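Local atomic coordinates of ribokinase (Cryptococcus neoformans var. grubii serotype A, PDB entry 6CW5), a protein that probably phosphorylates D-ribose at O-5 with ATP and a divalent metal ion, most likely magnesium, giving D-ribose 5-phosphate and ADP. Residues R18-N22 with E146-S151; L68-D74 with K92-V96; K239-I243 with C254-G258; L202-F206 with L231-F237. All blocks are in the same frame, centred on the assembly; numbering follows the deposited sequence. Where two conformers were deposited one is given.

Interaction 1 (R18-N22 with E146-S151); sequences RGSVN and EVPLSS. With GOL (glycerol), chain B.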
loop_
_atom_site.group_PDB
_atom_site.type_symbol
_atom_site.label_atom_id
_atom_site.label_comp_id
_atom_site.label_asym_id
_atom_site.label_seq_id
_atom_site.Cartn_x
_atom_site.Cartn_y
_atom_site.Cartn_z
ATOM N N ARG A 18 -2.276 -8.760 -9.900
ATOM C CA ARG A 18 -1.439 -8.296 -8.805
ATOM C C ARG A 18 -1.816 -9.176 -7.622
ATOM O O ARG A 18 -2.919 -9.046 -7.072
ATOM C CB ARG A 18 -1.665 -6.818 -8.511
ATOM C CG ARG A 18 -0.984 -6.308 -7.240
ATOM C CD ARG A 18 0.545 -6.374 -7.274
ATOM N NE ARG A 18 1.078 -5.973 -5.966
ATOM C CZ ARG A 18 1.655 -6.814 -5.110
ATOM N NH1 ARG A 18 1.874 -8.083 -5.454
ATOM N NH2 ARG A 18 2.048 -6.370 -3.919
ATOM N N GLY A 19 -0.947 -10.116 -7.265
ATOM C CA GLY A 19 -1.388 -11.073 -6.261
ATOM C C GLY A 19 -0.293 -12.031 -5.855
ATOM O O GLY A 19 0.887 -11.812 -6.108
ATOM N N SER A 20 -0.715 -13.100 -5.218
ATOM C CA SER A 20 0.176 -13.963 -4.452
ATOM C C SER A 20 0.632 -15.172 -5.248
ATOM O O SER A 20 -0.045 -15.630 -6.172
ATOM C CB SER A 20 -0.579 -14.443 -3.208
ATOM O OG SER A 20 -1.778 -15.096 -3.617
ATOM N N VAL A 21 1.763 -15.740 -4.802
ATOM C CA VAL A 21 2.250 -17.050 -5.208
ATOM C C VAL A 21 2.505 -17.838 -3.940
ATOM O O VAL A 21 3.200 -17.353 -3.043
ATOM C CB VAL A 21 3.542 -16.944 -6.030
ATOM C CG1 VAL A 21 4.054 -18.337 -6.443
ATOM C CG2 VAL A 21 3.292 -16.058 -7.249
ATOM N N ASN A 22 1.935 -19.043 -3.856
ATOM C CA ASN A 22 2.110 -19.904 -2.695
ATOM C C ASN A 22 2.660 -21.248 -3.126
ATOM O O ASN A 22 2.338 -21.761 -4.204
ATOM C CB ASN A 22 0.793 -20.186 -1.961
ATOM C CG ASN A 22 0.228 -18.960 -1.275
ATOM O OD1 ASN A 22 0.956 -18.066 -0.870
ATOM N ND2 ASN A 22 -1.063 -18.952 -1.105
ATOM N N GLU A 146 -4.213 -11.718 -0.796
ATOM C CA GLU A 146 -3.089 -12.435 -0.193
ATOM C C GLU A 146 -1.787 -11.652 -0.261
ATOM O O GLU A 146 -0.720 -12.237 -0.023
ATOM C CB GLU A 146 -2.892 -13.807 -0.856
ATOM C CG GLU A 146 -4.029 -14.781 -0.536
ATOM C CD GLU A 146 -3.825 -16.202 -1.062
ATOM O OE1 GLU A 146 -3.050 -16.417 -2.030
ATOM O OE2 GLU A 146 -4.503 -17.110 -0.514
ATOM N N VAL A 147 -1.845 -10.371 -0.626
ATOM C CA VAL A 147 -0.707 -9.455 -0.595
ATOM C C VAL A 147 -1.120 -8.270 0.266
ATOM O O VAL A 147 -2.294 -8.224 0.693
ATOM C CB VAL A 147 -0.284 -9.048 -2.023
ATOM C CG1 VAL A 147 -0.030 -10.318 -2.833
ATOM C CG2 VAL A 147 -1.372 -8.166 -2.704
ATOM N N PRO A 148 -0.226 -7.301 0.566
ATOM C CA PRO A 148 -0.607 -6.235 1.500
ATOM C C PRO A 148 -1.785 -5.476 0.940
ATOM O O PRO A 148 -1.803 -5.138 -0.245
ATOM C CB PRO A 148 0.636 -5.328 1.562
ATOM C CG PRO A 148 1.782 -6.284 1.259
ATOM C CD PRO A 148 1.211 -7.213 0.208
ATOM N N LEU A 149 -2.770 -5.199 1.803
ATOM C CA LEU A 149 -3.994 -4.580 1.287
ATOM C C LEU A 149 -3.700 -3.228 0.653
ATOM O O LEU A 149 -4.334 -2.848 -0.336
ATOM C CB LEU A 149 -5.028 -4.423 2.397
ATOM C CG LEU A 149 -6.372 -3.763 1.991
ATOM C CD1 LEU A 149 -7.050 -4.546 0.864
ATOM C CD2 LEU A 149 -7.300 -3.643 3.256
ATOM N N SER A 150 -2.756 -2.461 1.221
ATOM C CA SER A 150 -2.468 -1.163 0.637
ATOM C C SER A 150 -2.032 -1.301 -0.816
ATOM O O SER A 150 -2.297 -0.401 -1.633
ATOM C CB SER A 150 -1.401 -0.410 1.442
ATOM O OG SER A 150 -0.141 -1.059 1.389
ATOM N N SER A 151 -1.354 -2.400 -1.153
ATOM C CA SER A 151 -0.900 -2.592 -2.536
ATOM C C SER A 151 -2.081 -2.928 -3.437
ATOM O O SER A 151 -2.260 -2.323 -4.502
ATOM C CB SER A 151 0.188 -3.676 -2.581
ATOM O OG SER A 151 0.769 -3.802 -3.885
HETATM C C1 GOL B . -4.647 -21.798 -3.223
HETATM O O1 GOL B . -3.767 -22.644 -4.016
HETATM C C2 GOL B . -3.912 -21.568 -1.881
HETATM O O2 GOL B . -2.599 -21.165 -2.077
HETATM C C3 GOL B . -4.724 -20.553 -1.053
HETATM O O3 GOL B . -4.727 -19.346 -1.813
#

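Interaction 2 (L68-D74 with K92-V96); sequences LDGAIGD and KLKIV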
loop_
_atom_site.group_PDB
_atom_site.type_symbol
_atom_site.label_atom_id
_atom_site.label_comp_id
_atom_site.label_asym_id
_atom_site.label_seq_id
_atom_site.Cartn_x
_atom_site.Cartn_y
_atom_site.Cartn_z
ATOM N N LEU A 68 1.799 -11.550 -14.247
ATOM C CA LEU A 68 1.677 -11.622 -12.791
ATOM C C LEU A 68 2.692 -10.690 -12.133
ATOM O O LEU A 68 3.874 -10.674 -12.518
ATOM C CB LEU A 68 1.871 -13.063 -12.302
ATOM C CG LEU A 68 1.822 -13.259 -10.781
ATOM C CD1 LEU A 68 0.441 -12.909 -10.222
ATOM C CD2 LEU A 68 2.209 -14.711 -10.412
ATOM N N ASP A 69 2.212 -9.850 -11.206
ATOM C CA ASP A 69 3.046 -8.891 -10.483
ATOM C C ASP A 69 3.043 -9.318 -9.011
ATOM O O ASP A 69 1.991 -9.342 -8.374
ATOM C CB ASP A 69 2.485 -7.471 -10.675
ATOM C CG ASP A 69 3.283 -6.399 -9.960
ATOM O OD1 ASP A 69 3.979 -6.686 -8.972
ATOM O OD2 ASP A 69 3.150 -5.238 -10.353
ATOM N N GLY A 70 4.210 -9.658 -8.470
ATOM C CA GLY A 70 4.260 -10.135 -7.095
ATOM C C GLY A 70 5.676 -10.560 -6.762
ATOM O O GLY A 70 6.620 -10.055 -7.369
ATOM N N ALA A 71 5.847 -11.483 -5.818
ATOM C CA ALA A 71 7.204 -11.839 -5.427
ATOM C C ALA A 71 7.244 -13.265 -4.897
ATOM O O ALA A 71 6.295 -13.742 -4.267
ATOM C CB ALA A 71 7.743 -10.883 -4.363
ATOM N N ILE A 72 8.382 -13.918 -5.117
ATOM C CA ILE A 72 8.660 -15.243 -4.569
ATOM C C ILE A 72 10.040 -15.210 -3.930
ATOM O O ILE A 72 10.814 -14.265 -4.106
ATOM C CB ILE A 72 8.608 -16.355 -5.639
ATOM C CG1 ILE A 72 9.615 -16.044 -6.759
ATOM C CG2 ILE A 72 7.172 -16.491 -6.175
ATOM C CD1 ILE A 72 9.875 -17.239 -7.697
ATOM N N GLY A 73 10.362 -16.291 -3.207
ATOM C CA GLY A 73 11.738 -16.521 -2.829
ATOM C C GLY A 73 12.436 -17.445 -3.811
ATOM O O GLY A 73 11.807 -17.982 -4.721
ATOM N N ASP A 74 13.749 -17.621 -3.598
ATOM C CA ASP A 74 14.526 -18.575 -4.390
ATOM C C ASP A 74 13.826 -19.924 -4.487
ATOM O O ASP A 74 13.885 -20.593 -5.525
ATOM C CB ASP A 74 15.910 -18.779 -3.768
ATOM C CG ASP A 74 16.930 -17.771 -4.239
ATOM O OD1 ASP A 74 16.558 -16.827 -4.962
ATOM O OD2 ASP A 74 18.120 -17.934 -3.887
ATOM N N LYS A 92 7.452 -9.023 -13.823
ATOM C CA LYS A 92 7.160 -8.340 -12.568
ATOM C C LYS A 92 7.031 -9.304 -11.403
ATOM O O LYS A 92 6.540 -8.908 -10.343
ATOM C CB LYS A 92 5.873 -7.523 -12.691
ATOM C CG LYS A 92 5.880 -6.529 -13.863
ATOM C CD LYS A 92 6.787 -5.360 -13.608
ATOM C CE LYS A 92 6.559 -4.266 -14.662
ATOM N NZ LYS A 92 6.954 -4.692 -16.046
ATOM N N LEU A 93 7.442 -10.561 -11.576
ATOM C CA LEU A 93 7.426 -11.549 -10.494
ATOM C C LEU A 93 8.840 -11.572 -9.922
ATOM O O LEU A 93 9.756 -12.191 -10.484
ATOM C CB LEU A 93 6.960 -12.916 -10.985
ATOM C CG LEU A 93 6.903 -14.000 -9.895
ATOM C CD1 LEU A 93 5.937 -13.598 -8.786
ATOM C CD2 LEU A 93 6.497 -15.331 -10.478
ATOM N N LYS A 94 9.016 -10.853 -8.815
ATOM C CA LYS A 94 10.325 -10.584 -8.264
ATOM C C LYS A 94 10.796 -11.784 -7.459
ATOM O O LYS A 94 10.001 -12.440 -6.788
ATOM C CB LYS A 94 10.274 -9.335 -7.382
ATOM C CG LYS A 94 9.987 -8.046 -8.214
ATOM C CD LYS A 94 9.378 -6.911 -7.399
ATOM C CE LYS A 94 7.890 -7.115 -7.110
ATOM N NZ LYS A 94 6.989 -6.982 -8.298
ATOM N N ILE A 95 12.101 -12.049 -7.517
ATOM C CA ILE A 95 12.722 -13.089 -6.708
ATOM C C ILE A 95 13.492 -12.399 -5.594
ATOM O O ILE A 95 14.440 -11.643 -5.855
ATOM C CB ILE A 95 13.640 -13.980 -7.554
ATOM C CG1 ILE A 95 12.832 -14.637 -8.684
ATOM C CG2 ILE A 95 14.296 -15.020 -6.675
ATOM C CD1 ILE A 95 13.704 -15.322 -9.745
ATOM N N VAL A 96 13.117 -12.680 -4.356
ATOM C CA VAL A 96 13.590 -11.924 -3.202
ATOM C C VAL A 96 14.643 -12.744 -2.489
ATOM O O VAL A 96 14.361 -13.858 -2.041
ATOM C CB VAL A 96 12.442 -11.586 -2.243
ATOM C CG1 VAL A 96 12.949 -10.709 -1.116
ATOM C CG2 VAL A 96 11.327 -10.900 -3.001
HETATM O O HOH W 1 5.007 -9.754 -14.922
HETATM O O HOH W 2 15.336 -16.152 -2.020
#

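Interaction 3 (K239-I243 with C254-G258); sequences KNVGI and CYEPG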
loop_
_atom_site.group_PDB
_atom_site.type_symbol
_atom_site.label_atom_id
_atom_site.label_comp_id
_atom_site.label_asym_id
_atom_site.label_seq_id
_atom_site.Cartn_x
_atom_site.Cartn_y
_atom_site.Cartn_z
ATOM N N LYS A 239 -22.966 1.178 -6.570
ATOM C CA LYS A 239 -23.909 0.670 -7.573
ATOM C C LYS A 239 -23.232 0.321 -8.891
ATOM O O LYS A 239 -23.880 -0.232 -9.781
ATOM C CB LYS A 239 -25.017 1.696 -7.785
ATOM C CG LYS A 239 -25.965 1.754 -6.566
ATOM C CD LYS A 239 -27.146 2.697 -6.785
ATOM C CE LYS A 239 -28.076 2.723 -5.547
ATOM N NZ LYS A 239 -29.089 3.855 -5.694
ATOM N N ASN A 240 -21.948 0.609 -9.039
ATOM C CA ASN A 240 -21.289 0.359 -10.311
ATOM C C ASN A 240 -20.667 -1.039 -10.401
ATOM O O ASN A 240 -20.176 -1.397 -11.471
ATOM C CB ASN A 240 -20.255 1.451 -10.535
ATOM C CG ASN A 240 -20.919 2.812 -10.662
ATOM O OD1 ASN A 240 -21.974 2.921 -11.281
ATOM N ND2 ASN A 240 -20.350 3.828 -10.039
ATOM N N VAL A 241 -20.738 -1.831 -9.339
ATOM C CA VAL A 241 -20.025 -3.107 -9.236
ATOM C C VAL A 241 -20.927 -4.247 -9.703
ATOM O O VAL A 241 -22.032 -4.418 -9.177
ATOM C CB VAL A 241 -19.553 -3.358 -7.796
ATOM C CG1 VAL A 241 -18.696 -4.652 -7.729
ATOM C CG2 VAL A 241 -18.756 -2.164 -7.248
ATOM N N GLY A 242 -20.466 -5.021 -10.701
ATOM C CA GLY A 242 -21.128 -6.278 -11.014
ATOM C C GLY A 242 -20.714 -7.354 -10.018
ATOM O O GLY A 242 -19.638 -7.297 -9.423
ATOM N N ILE A 243 -21.588 -8.337 -9.804
ATOM C CA ILE A 243 -21.338 -9.369 -8.794
ATOM C C ILE A 243 -21.517 -10.755 -9.411
ATOM O O ILE A 243 -22.536 -11.030 -10.055
ATOM C CB ILE A 243 -22.260 -9.215 -7.568
ATOM C CG1 ILE A 243 -21.985 -7.878 -6.858
ATOM C CG2 ILE A 243 -22.064 -10.396 -6.598
ATOM C CD1 ILE A 243 -23.165 -7.323 -6.037
ATOM N N CYS A 254 -25.085 -14.301 -11.393
ATOM C CA CYS A 254 -24.392 -13.215 -12.070
ATOM C C CYS A 254 -25.299 -11.994 -12.059
ATOM O O CYS A 254 -26.505 -12.111 -12.314
ATOM C CB CYS A 254 -24.018 -13.634 -13.510
ATOM S SG CYS A 254 -23.324 -12.336 -14.579
ATOM N N TYR A 255 -24.725 -10.830 -11.756
ATOM C CA TYR A 255 -25.494 -9.595 -11.661
ATOM C C TYR A 255 -24.692 -8.458 -12.273
ATOM O O TYR A 255 -23.581 -8.170 -11.820
ATOM C CB TYR A 255 -25.844 -9.261 -10.200
ATOM C CG TYR A 255 -26.419 -7.875 -10.024
ATOM C CD1 TYR A 255 -27.753 -7.627 -10.315
ATOM C CD2 TYR A 255 -25.633 -6.819 -9.584
ATOM C CE1 TYR A 255 -28.289 -6.360 -10.169
ATOM C CE2 TYR A 255 -26.160 -5.550 -9.430
ATOM C CZ TYR A 255 -27.494 -5.332 -9.726
ATOM O OH TYR A 255 -28.045 -4.077 -9.582
ATOM N N GLU A 256 -25.261 -7.807 -13.284
ATOM C CA GLU A 256 -24.762 -6.508 -13.730
ATOM C C GLU A 256 -25.630 -5.399 -13.174
ATOM O O GLU A 256 -26.859 -5.558 -13.077
ATOM C CB GLU A 256 -24.737 -6.403 -15.264
ATOM C CG GLU A 256 -23.918 -7.479 -15.916
ATOM C CD GLU A 256 -23.919 -7.335 -17.416
ATOM O OE1 GLU A 256 -24.789 -7.947 -18.066
ATOM O OE2 GLU A 256 -23.069 -6.579 -17.928
ATOM N N PRO A 257 -25.008 -4.285 -12.793
ATOM C CA PRO A 257 -25.758 -3.183 -12.182
ATOM C C PRO A 257 -27.053 -2.868 -12.916
ATOM O O PRO A 257 -27.053 -2.646 -14.131
ATOM C CB PRO A 257 -24.775 -2.009 -12.267
ATOM C CG PRO A 257 -23.443 -2.662 -12.176
ATOM C CD PRO A 257 -23.572 -3.974 -12.927
ATOM N N GLY A 258 -28.157 -2.903 -12.180
ATOM C CA GLY A 258 -29.456 -2.558 -12.704
ATOM C C GLY A 258 -30.151 -3.659 -13.467
ATOM O O GLY A 258 -31.285 -3.451 -13.911
#

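Interaction 4 (L202-F206 with L231-F237); sequences LLLAF and LHENDYF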
loop_
_atom_site.group_PDB
_atom_site.type_symbol
_atom_site.label_atom_id
_atom_site.label_comp_id
_atom_site.label_asym_id
_atom_site.label_seq_id
_atom_site.Cartn_x
_atom_site.Cartn_y
_atom_site.Cartn_z
ATOM N N LEU A 202 -19.657 -9.675 3.497
ATOM C CA LEU A 202 -19.841 -8.275 3.126
ATOM C C LEU A 202 -21.149 -7.733 3.690
ATOM O O LEU A 202 -21.195 -6.631 4.255
ATOM C CB LEU A 202 -19.828 -8.113 1.608
ATOM C CG LEU A 202 -18.455 -7.749 1.021
ATOM C CD1 LEU A 202 -17.496 -8.943 1.136
ATOM C CD2 LEU A 202 -18.678 -7.330 -0.437
ATOM N N LEU A 203 -22.240 -8.473 3.491
ATOM C CA LEU A 203 -23.525 -7.984 3.981
ATOM C C LEU A 203 -23.471 -7.734 5.482
ATOM O O LEU A 203 -23.989 -6.723 5.965
ATOM C CB LEU A 203 -24.637 -8.987 3.631
ATOM C CG LEU A 203 -25.047 -8.902 2.158
ATOM C CD1 LEU A 203 -25.832 -10.135 1.784
ATOM C CD2 LEU A 203 -25.885 -7.636 1.876
ATOM N N LEU A 204 -22.836 -8.647 6.233
ATOM C CA LEU A 204 -22.733 -8.478 7.679
ATOM C C LEU A 204 -21.899 -7.254 8.025
ATOM O O LEU A 204 -22.232 -6.510 8.949
ATOM C CB LEU A 204 -22.108 -9.716 8.331
ATOM C CG LEU A 204 -22.987 -10.943 8.564
ATOM C CD1 LEU A 204 -22.142 -12.107 9.085
ATOM C CD2 LEU A 204 -24.093 -10.600 9.539
ATOM N N ALA A 205 -20.793 -7.038 7.302
ATOM C CA ALA A 205 -19.968 -5.871 7.590
ATOM C C ALA A 205 -20.708 -4.586 7.250
ATOM O O ALA A 205 -20.387 -3.525 7.803
ATOM C CB ALA A 205 -18.639 -5.957 6.816
ATOM N N PHE A 206 -21.672 -4.653 6.337
ATOM C CA PHE A 206 -22.382 -3.474 5.867
ATOM C C PHE A 206 -23.696 -3.267 6.617
ATOM O O PHE A 206 -24.563 -2.508 6.157
ATOM C CB PHE A 206 -22.641 -3.574 4.351
ATOM C CG PHE A 206 -21.367 -3.570 3.526
ATOM C CD1 PHE A 206 -20.154 -3.238 4.134
ATOM C CD2 PHE A 206 -21.405 -3.850 2.160
ATOM C CE1 PHE A 206 -18.968 -3.227 3.392
ATOM C CE2 PHE A 206 -20.240 -3.828 1.403
ATOM C CZ PHE A 206 -19.026 -3.521 2.028
ATOM N N LEU A 231 -26.922 -5.961 -1.510
ATOM C CA LEU A 231 -25.565 -5.436 -1.543
ATOM C C LEU A 231 -25.476 -4.297 -2.537
ATOM O O LEU A 231 -24.906 -3.246 -2.231
ATOM C CB LEU A 231 -24.585 -6.561 -1.882
ATOM C CG LEU A 231 -23.103 -6.210 -1.918
ATOM C CD1 LEU A 231 -22.681 -5.604 -0.583
ATOM C CD2 LEU A 231 -22.229 -7.450 -2.249
ATOM N N HIS A 232 -26.103 -4.462 -3.710
ATOM C CA HIS A 232 -26.068 -3.426 -4.733
ATOM C C HIS A 232 -26.528 -2.084 -4.193
ATOM O O HIS A 232 -25.948 -1.049 -4.528
ATOM C CB HIS A 232 -26.955 -3.837 -5.921
ATOM C CG HIS A 232 -27.144 -2.755 -6.939
ATOM N ND1 HIS A 232 -26.117 -2.336 -7.762
ATOM C CD2 HIS A 232 -28.235 -2.030 -7.298
ATOM C CE1 HIS A 232 -26.566 -1.399 -8.579
ATOM N NE2 HIS A 232 -27.843 -1.178 -8.304
ATOM N N GLU A 233 -27.583 -2.082 -3.369
ATOM C CA GLU A 233 -28.190 -0.864 -2.855
ATOM C C GLU A 233 -27.513 -0.333 -1.604
ATOM O O GLU A 233 -27.881 0.758 -1.138
ATOM C CB GLU A 233 -29.660 -1.099 -2.498
ATOM C CG GLU A 233 -30.483 -1.730 -3.571
ATOM C CD GLU A 233 -30.966 -0.733 -4.582
ATOM O OE1 GLU A 233 -31.121 0.461 -4.237
ATOM O OE2 GLU A 233 -31.192 -1.151 -5.728
ATOM N N ASN A 234 -26.550 -1.057 -1.047
ATOM C CA ASN A 234 -26.031 -0.706 0.267
ATOM C C ASN A 234 -25.075 0.483 0.154
ATOM O O ASN A 234 -24.201 0.498 -0.712
ATOM C CB ASN A 234 -25.319 -1.921 0.888
ATOM C CG ASN A 234 -24.932 -1.667 2.316
ATOM O OD1 ASN A 234 -24.029 -0.889 2.553
ATOM N ND2 ASN A 234 -25.657 -2.269 3.282
ATOM N N ASP A 235 -25.228 1.476 1.038
ATOM C CA ASP A 235 -24.431 2.692 0.889
ATOM C C ASP A 235 -22.946 2.476 1.126
ATOM O O ASP A 235 -22.149 3.340 0.738
ATOM C CB ASP A 235 -24.907 3.786 1.840
ATOM C CG ASP A 235 -26.303 4.291 1.506
ATOM O OD1 ASP A 235 -26.685 4.247 0.320
ATOM O OD2 ASP A 235 -27.007 4.726 2.441
ATOM N N TYR A 236 -22.546 1.374 1.775
ATOM C CA TYR A 236 -21.116 1.100 1.916
ATOM C C TYR A 236 -20.511 0.552 0.639
ATOM O O TYR A 236 -19.280 0.569 0.486
ATOM C CB TYR A 236 -20.840 0.091 3.043
ATOM C CG TYR A 236 -21.006 0.602 4.455
ATOM C CD1 TYR A 236 -20.113 1.520 4.995
ATOM C CD2 TYR A 236 -22.040 0.136 5.269
ATOM C CE1 TYR A 236 -20.264 1.988 6.301
ATOM C CE2 TYR A 236 -22.197 0.601 6.580
ATOM C CZ TYR A 236 -21.305 1.517 7.084
ATOM O OH TYR A 236 -21.449 1.978 8.368
ATOM N N PHE A 237 -21.347 0.068 -0.276
ATOM C CA PHE A 237 -20.886 -0.607 -1.481
ATOM C C PHE A 237 -20.862 0.435 -2.599
ATOM O O PHE A 237 -20.713 1.629 -2.328
ATOM C CB PHE A 237 -21.826 -1.788 -1.786
ATOM C CG PHE A 237 -21.233 -2.863 -2.684
ATOM C CD1 PHE A 237 -20.022 -3.474 -2.367
ATOM C CD2 PHE A 237 -21.918 -3.264 -3.829
ATOM C CE1 PHE A 237 -19.501 -4.480 -3.174
ATOM C CE2 PHE A 237 -21.396 -4.241 -4.663
ATOM C CZ PHE A 237 -20.182 -4.846 -4.345
#

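Interaction 1 (R18-N22 with E146-S151)
R18 reaches S151 with two nitrogens, both directed at one hydroxyl. Its side chain leaves CB with CG anti to the backbone N (chi1 171°) and bends at CG (chi2 64°). This bend turns the far end toward residues 147-151. NE donates to S151 OG at 3.0 Å. CZ sits over V147, with CG2 of that residue about 4.0 Å above the guanidinium plane and toward its rim. NH1 passes V147 CG1 at 3.9 Å and bonds to the carbonyl of D69. NH2 gives the second bond to S151 OG, 2.9 Å long. NE and NH2 grip the hydroxyl side-on, and S151 OG lies in the guanidinium plane. The backbone at G19 packs on V147 CG1, at 3.5 Å from G19 C.

The other end is polar and belongs to the predicted ribose site, which includes N22 and E146. A glycerol occupies it here. N22 ND2 donates almost straight to glycerol O2 at 2.9 Å. Glycerol O3 donates to E146 OE2 at 2.6 Å. The other carboxylate oxygen, OE1, takes a hydrogen bond from K51 N. S20 OG lies a doubtfully short 2.4 Å from E146 OE1.

Residues 18-22 link strand 15-18 to strand 22-29. P148 is the N-cap of helix 149-161, whose first turn also meets the second subunit, where the two S150 hydroxyls bond to each other.

Interaction 2 (L68-D74 with K92-V96)
The carboxylate of D69 is approached from above its plane by K94 NZ. The ammonium stands 41° out of that plane, 3.1 Å from D69 OD1, and forms a salt bridge. Beside the same carboxylate, K92 CB lies 3.9 Å from D69 CG. The other oxygen, D69 OD2, bonds to the hydroxyl of Y155. The flat carbonyl of K92 is used on both faces: G70 N and K94 NZ donate to K92 O from opposite sides of its plane. The K94 chain folds back at its last two torsions (chi3 -77°, chi4 -70°). This fold carries NZ to K92 O, 2.8 Å away, and to D69.

The backbones pair as parallel strands. K94 N donates to G70 O at 2.9 Å, I72 N to K94 O at 2.8 Å, and V96 N to I72 O at 2.8 Å. L93 and I72 share one face of the sheet with I95, which lies side by side with I72. A71 CB meets V96 CG2 on the other face, at 3.8 Å.

Strand 66-73, helix 77-85 and strand 93-96 form a beta-alpha-beta unit. Helix 77-85 covers the face carrying L93 and I72, through K80 and L83. Strand 15-18 adjoins strand 66-73 on its other side, and strand 93-96 is an outermost strand of the large sheet within this chain.

Interaction 3 (K239-I243 with C254-G258)
Y255 carries its ring carbon CG trans to the main-chain nitrogen (chi1 170°). With chi2 near 80°, this lays the ring alongside the hairpin partner, on the same face of the sheet as I243. The ring edge is turned to V241 O and I243 N. I243 CD1 comes to 4.4 Å from Y255 CD2, a loose apolar contact. The ring hydroxyl takes a hydrogen bond from G258 N at 2.9 Å, which ties the chain just after P257 back to the tyrosine.

I243 and Y255 form an antiparallel hydrogen-bonded pair. I243 N donates to Y255 O at 2.8 Å. Y255 N returns a bond of 2.8 Å to I243 O, bent at the hydrogen to 137°. Beyond Y255 the second strand ends, and P257 packs against residues 239-242. Its CB lies 3.2 Å from K239 O, its CG 3.6 Å from N240 O, and its CD 3.9 Å from G242 CA.

This is the open end of the beta hairpin made by strands 242-246 and 252-255. Helix 220-233 packs on the face carrying I243 and Y255, through I228, while C254 on the other face meets helix 297-311. G242 also bonds by backbone to S190 and to L192 of strand 191-195.

Interaction 4 (L202-F206 with L231-F237)
F206 packs its ring against residues of 231-237, just where helix 196-205 ends. It meets the end of helix 220-233 and the type I beta turn N234-F237 that follows. Y236 CB sits over one face of its ring, a CH-pi contact 3.7 Å from the centroid. L202 O lies above the opposite face. L231 CD1 and F237 CD1 come in at the ring edge, L231 CD1 3.5 Å from F206 CD2. The rings of F206 and Y236 are nearly parallel, but slid so far that they barely overlap.

Around this core, L202 CD2 touches both L231 CD2 and F237 CE1, each at 4.0 Å. The F237 ring in turn lies flat against L231 CG, which is over its centre. L203 CD2 reaches the start of 231-237 at L231 CB, 4.1 Å away.

Farther out, L231, F237 and L202 rest on L192 of strand 191-195, and L231 and F237 also meet I243 of strand 242-246. R182 of helix 178-183 touches Y236 and bonds to A205 O.

At N234 a chi1 of -172° brings the amide both to the backbone N of Y236 and to F206 O. N234 OD1 accepts from Y236 N at 2.8 Å to make an Asx turn, and N234 ND2 donates to F206 O at 3.1 Å.

In the fold
Along the chain, interaction 2 is nested inside the loop closed by interaction 1; interactions 4 and 3 follow in that order. Interactions 1 and 2 lie together, centres about 11 Å apart, and touch at D69 O, where G19 N probably bonds. Interactions 3 and 4 form a second pair, centres about 13 Å apart, and meet through H232 and Y255, among others. The two pairs are about 24 to 34 Å apart between centres. Interactions 2 and 3 reach the same mixed sheet at distant places. Interaction 1 holds residues of the predicted ribose site, and interaction 2 is its neighbour in the fold. The second pair lies beside the part of the sheet whose strands 191-195 and 242-246 end in nucleotide-binding residues N195 and T246.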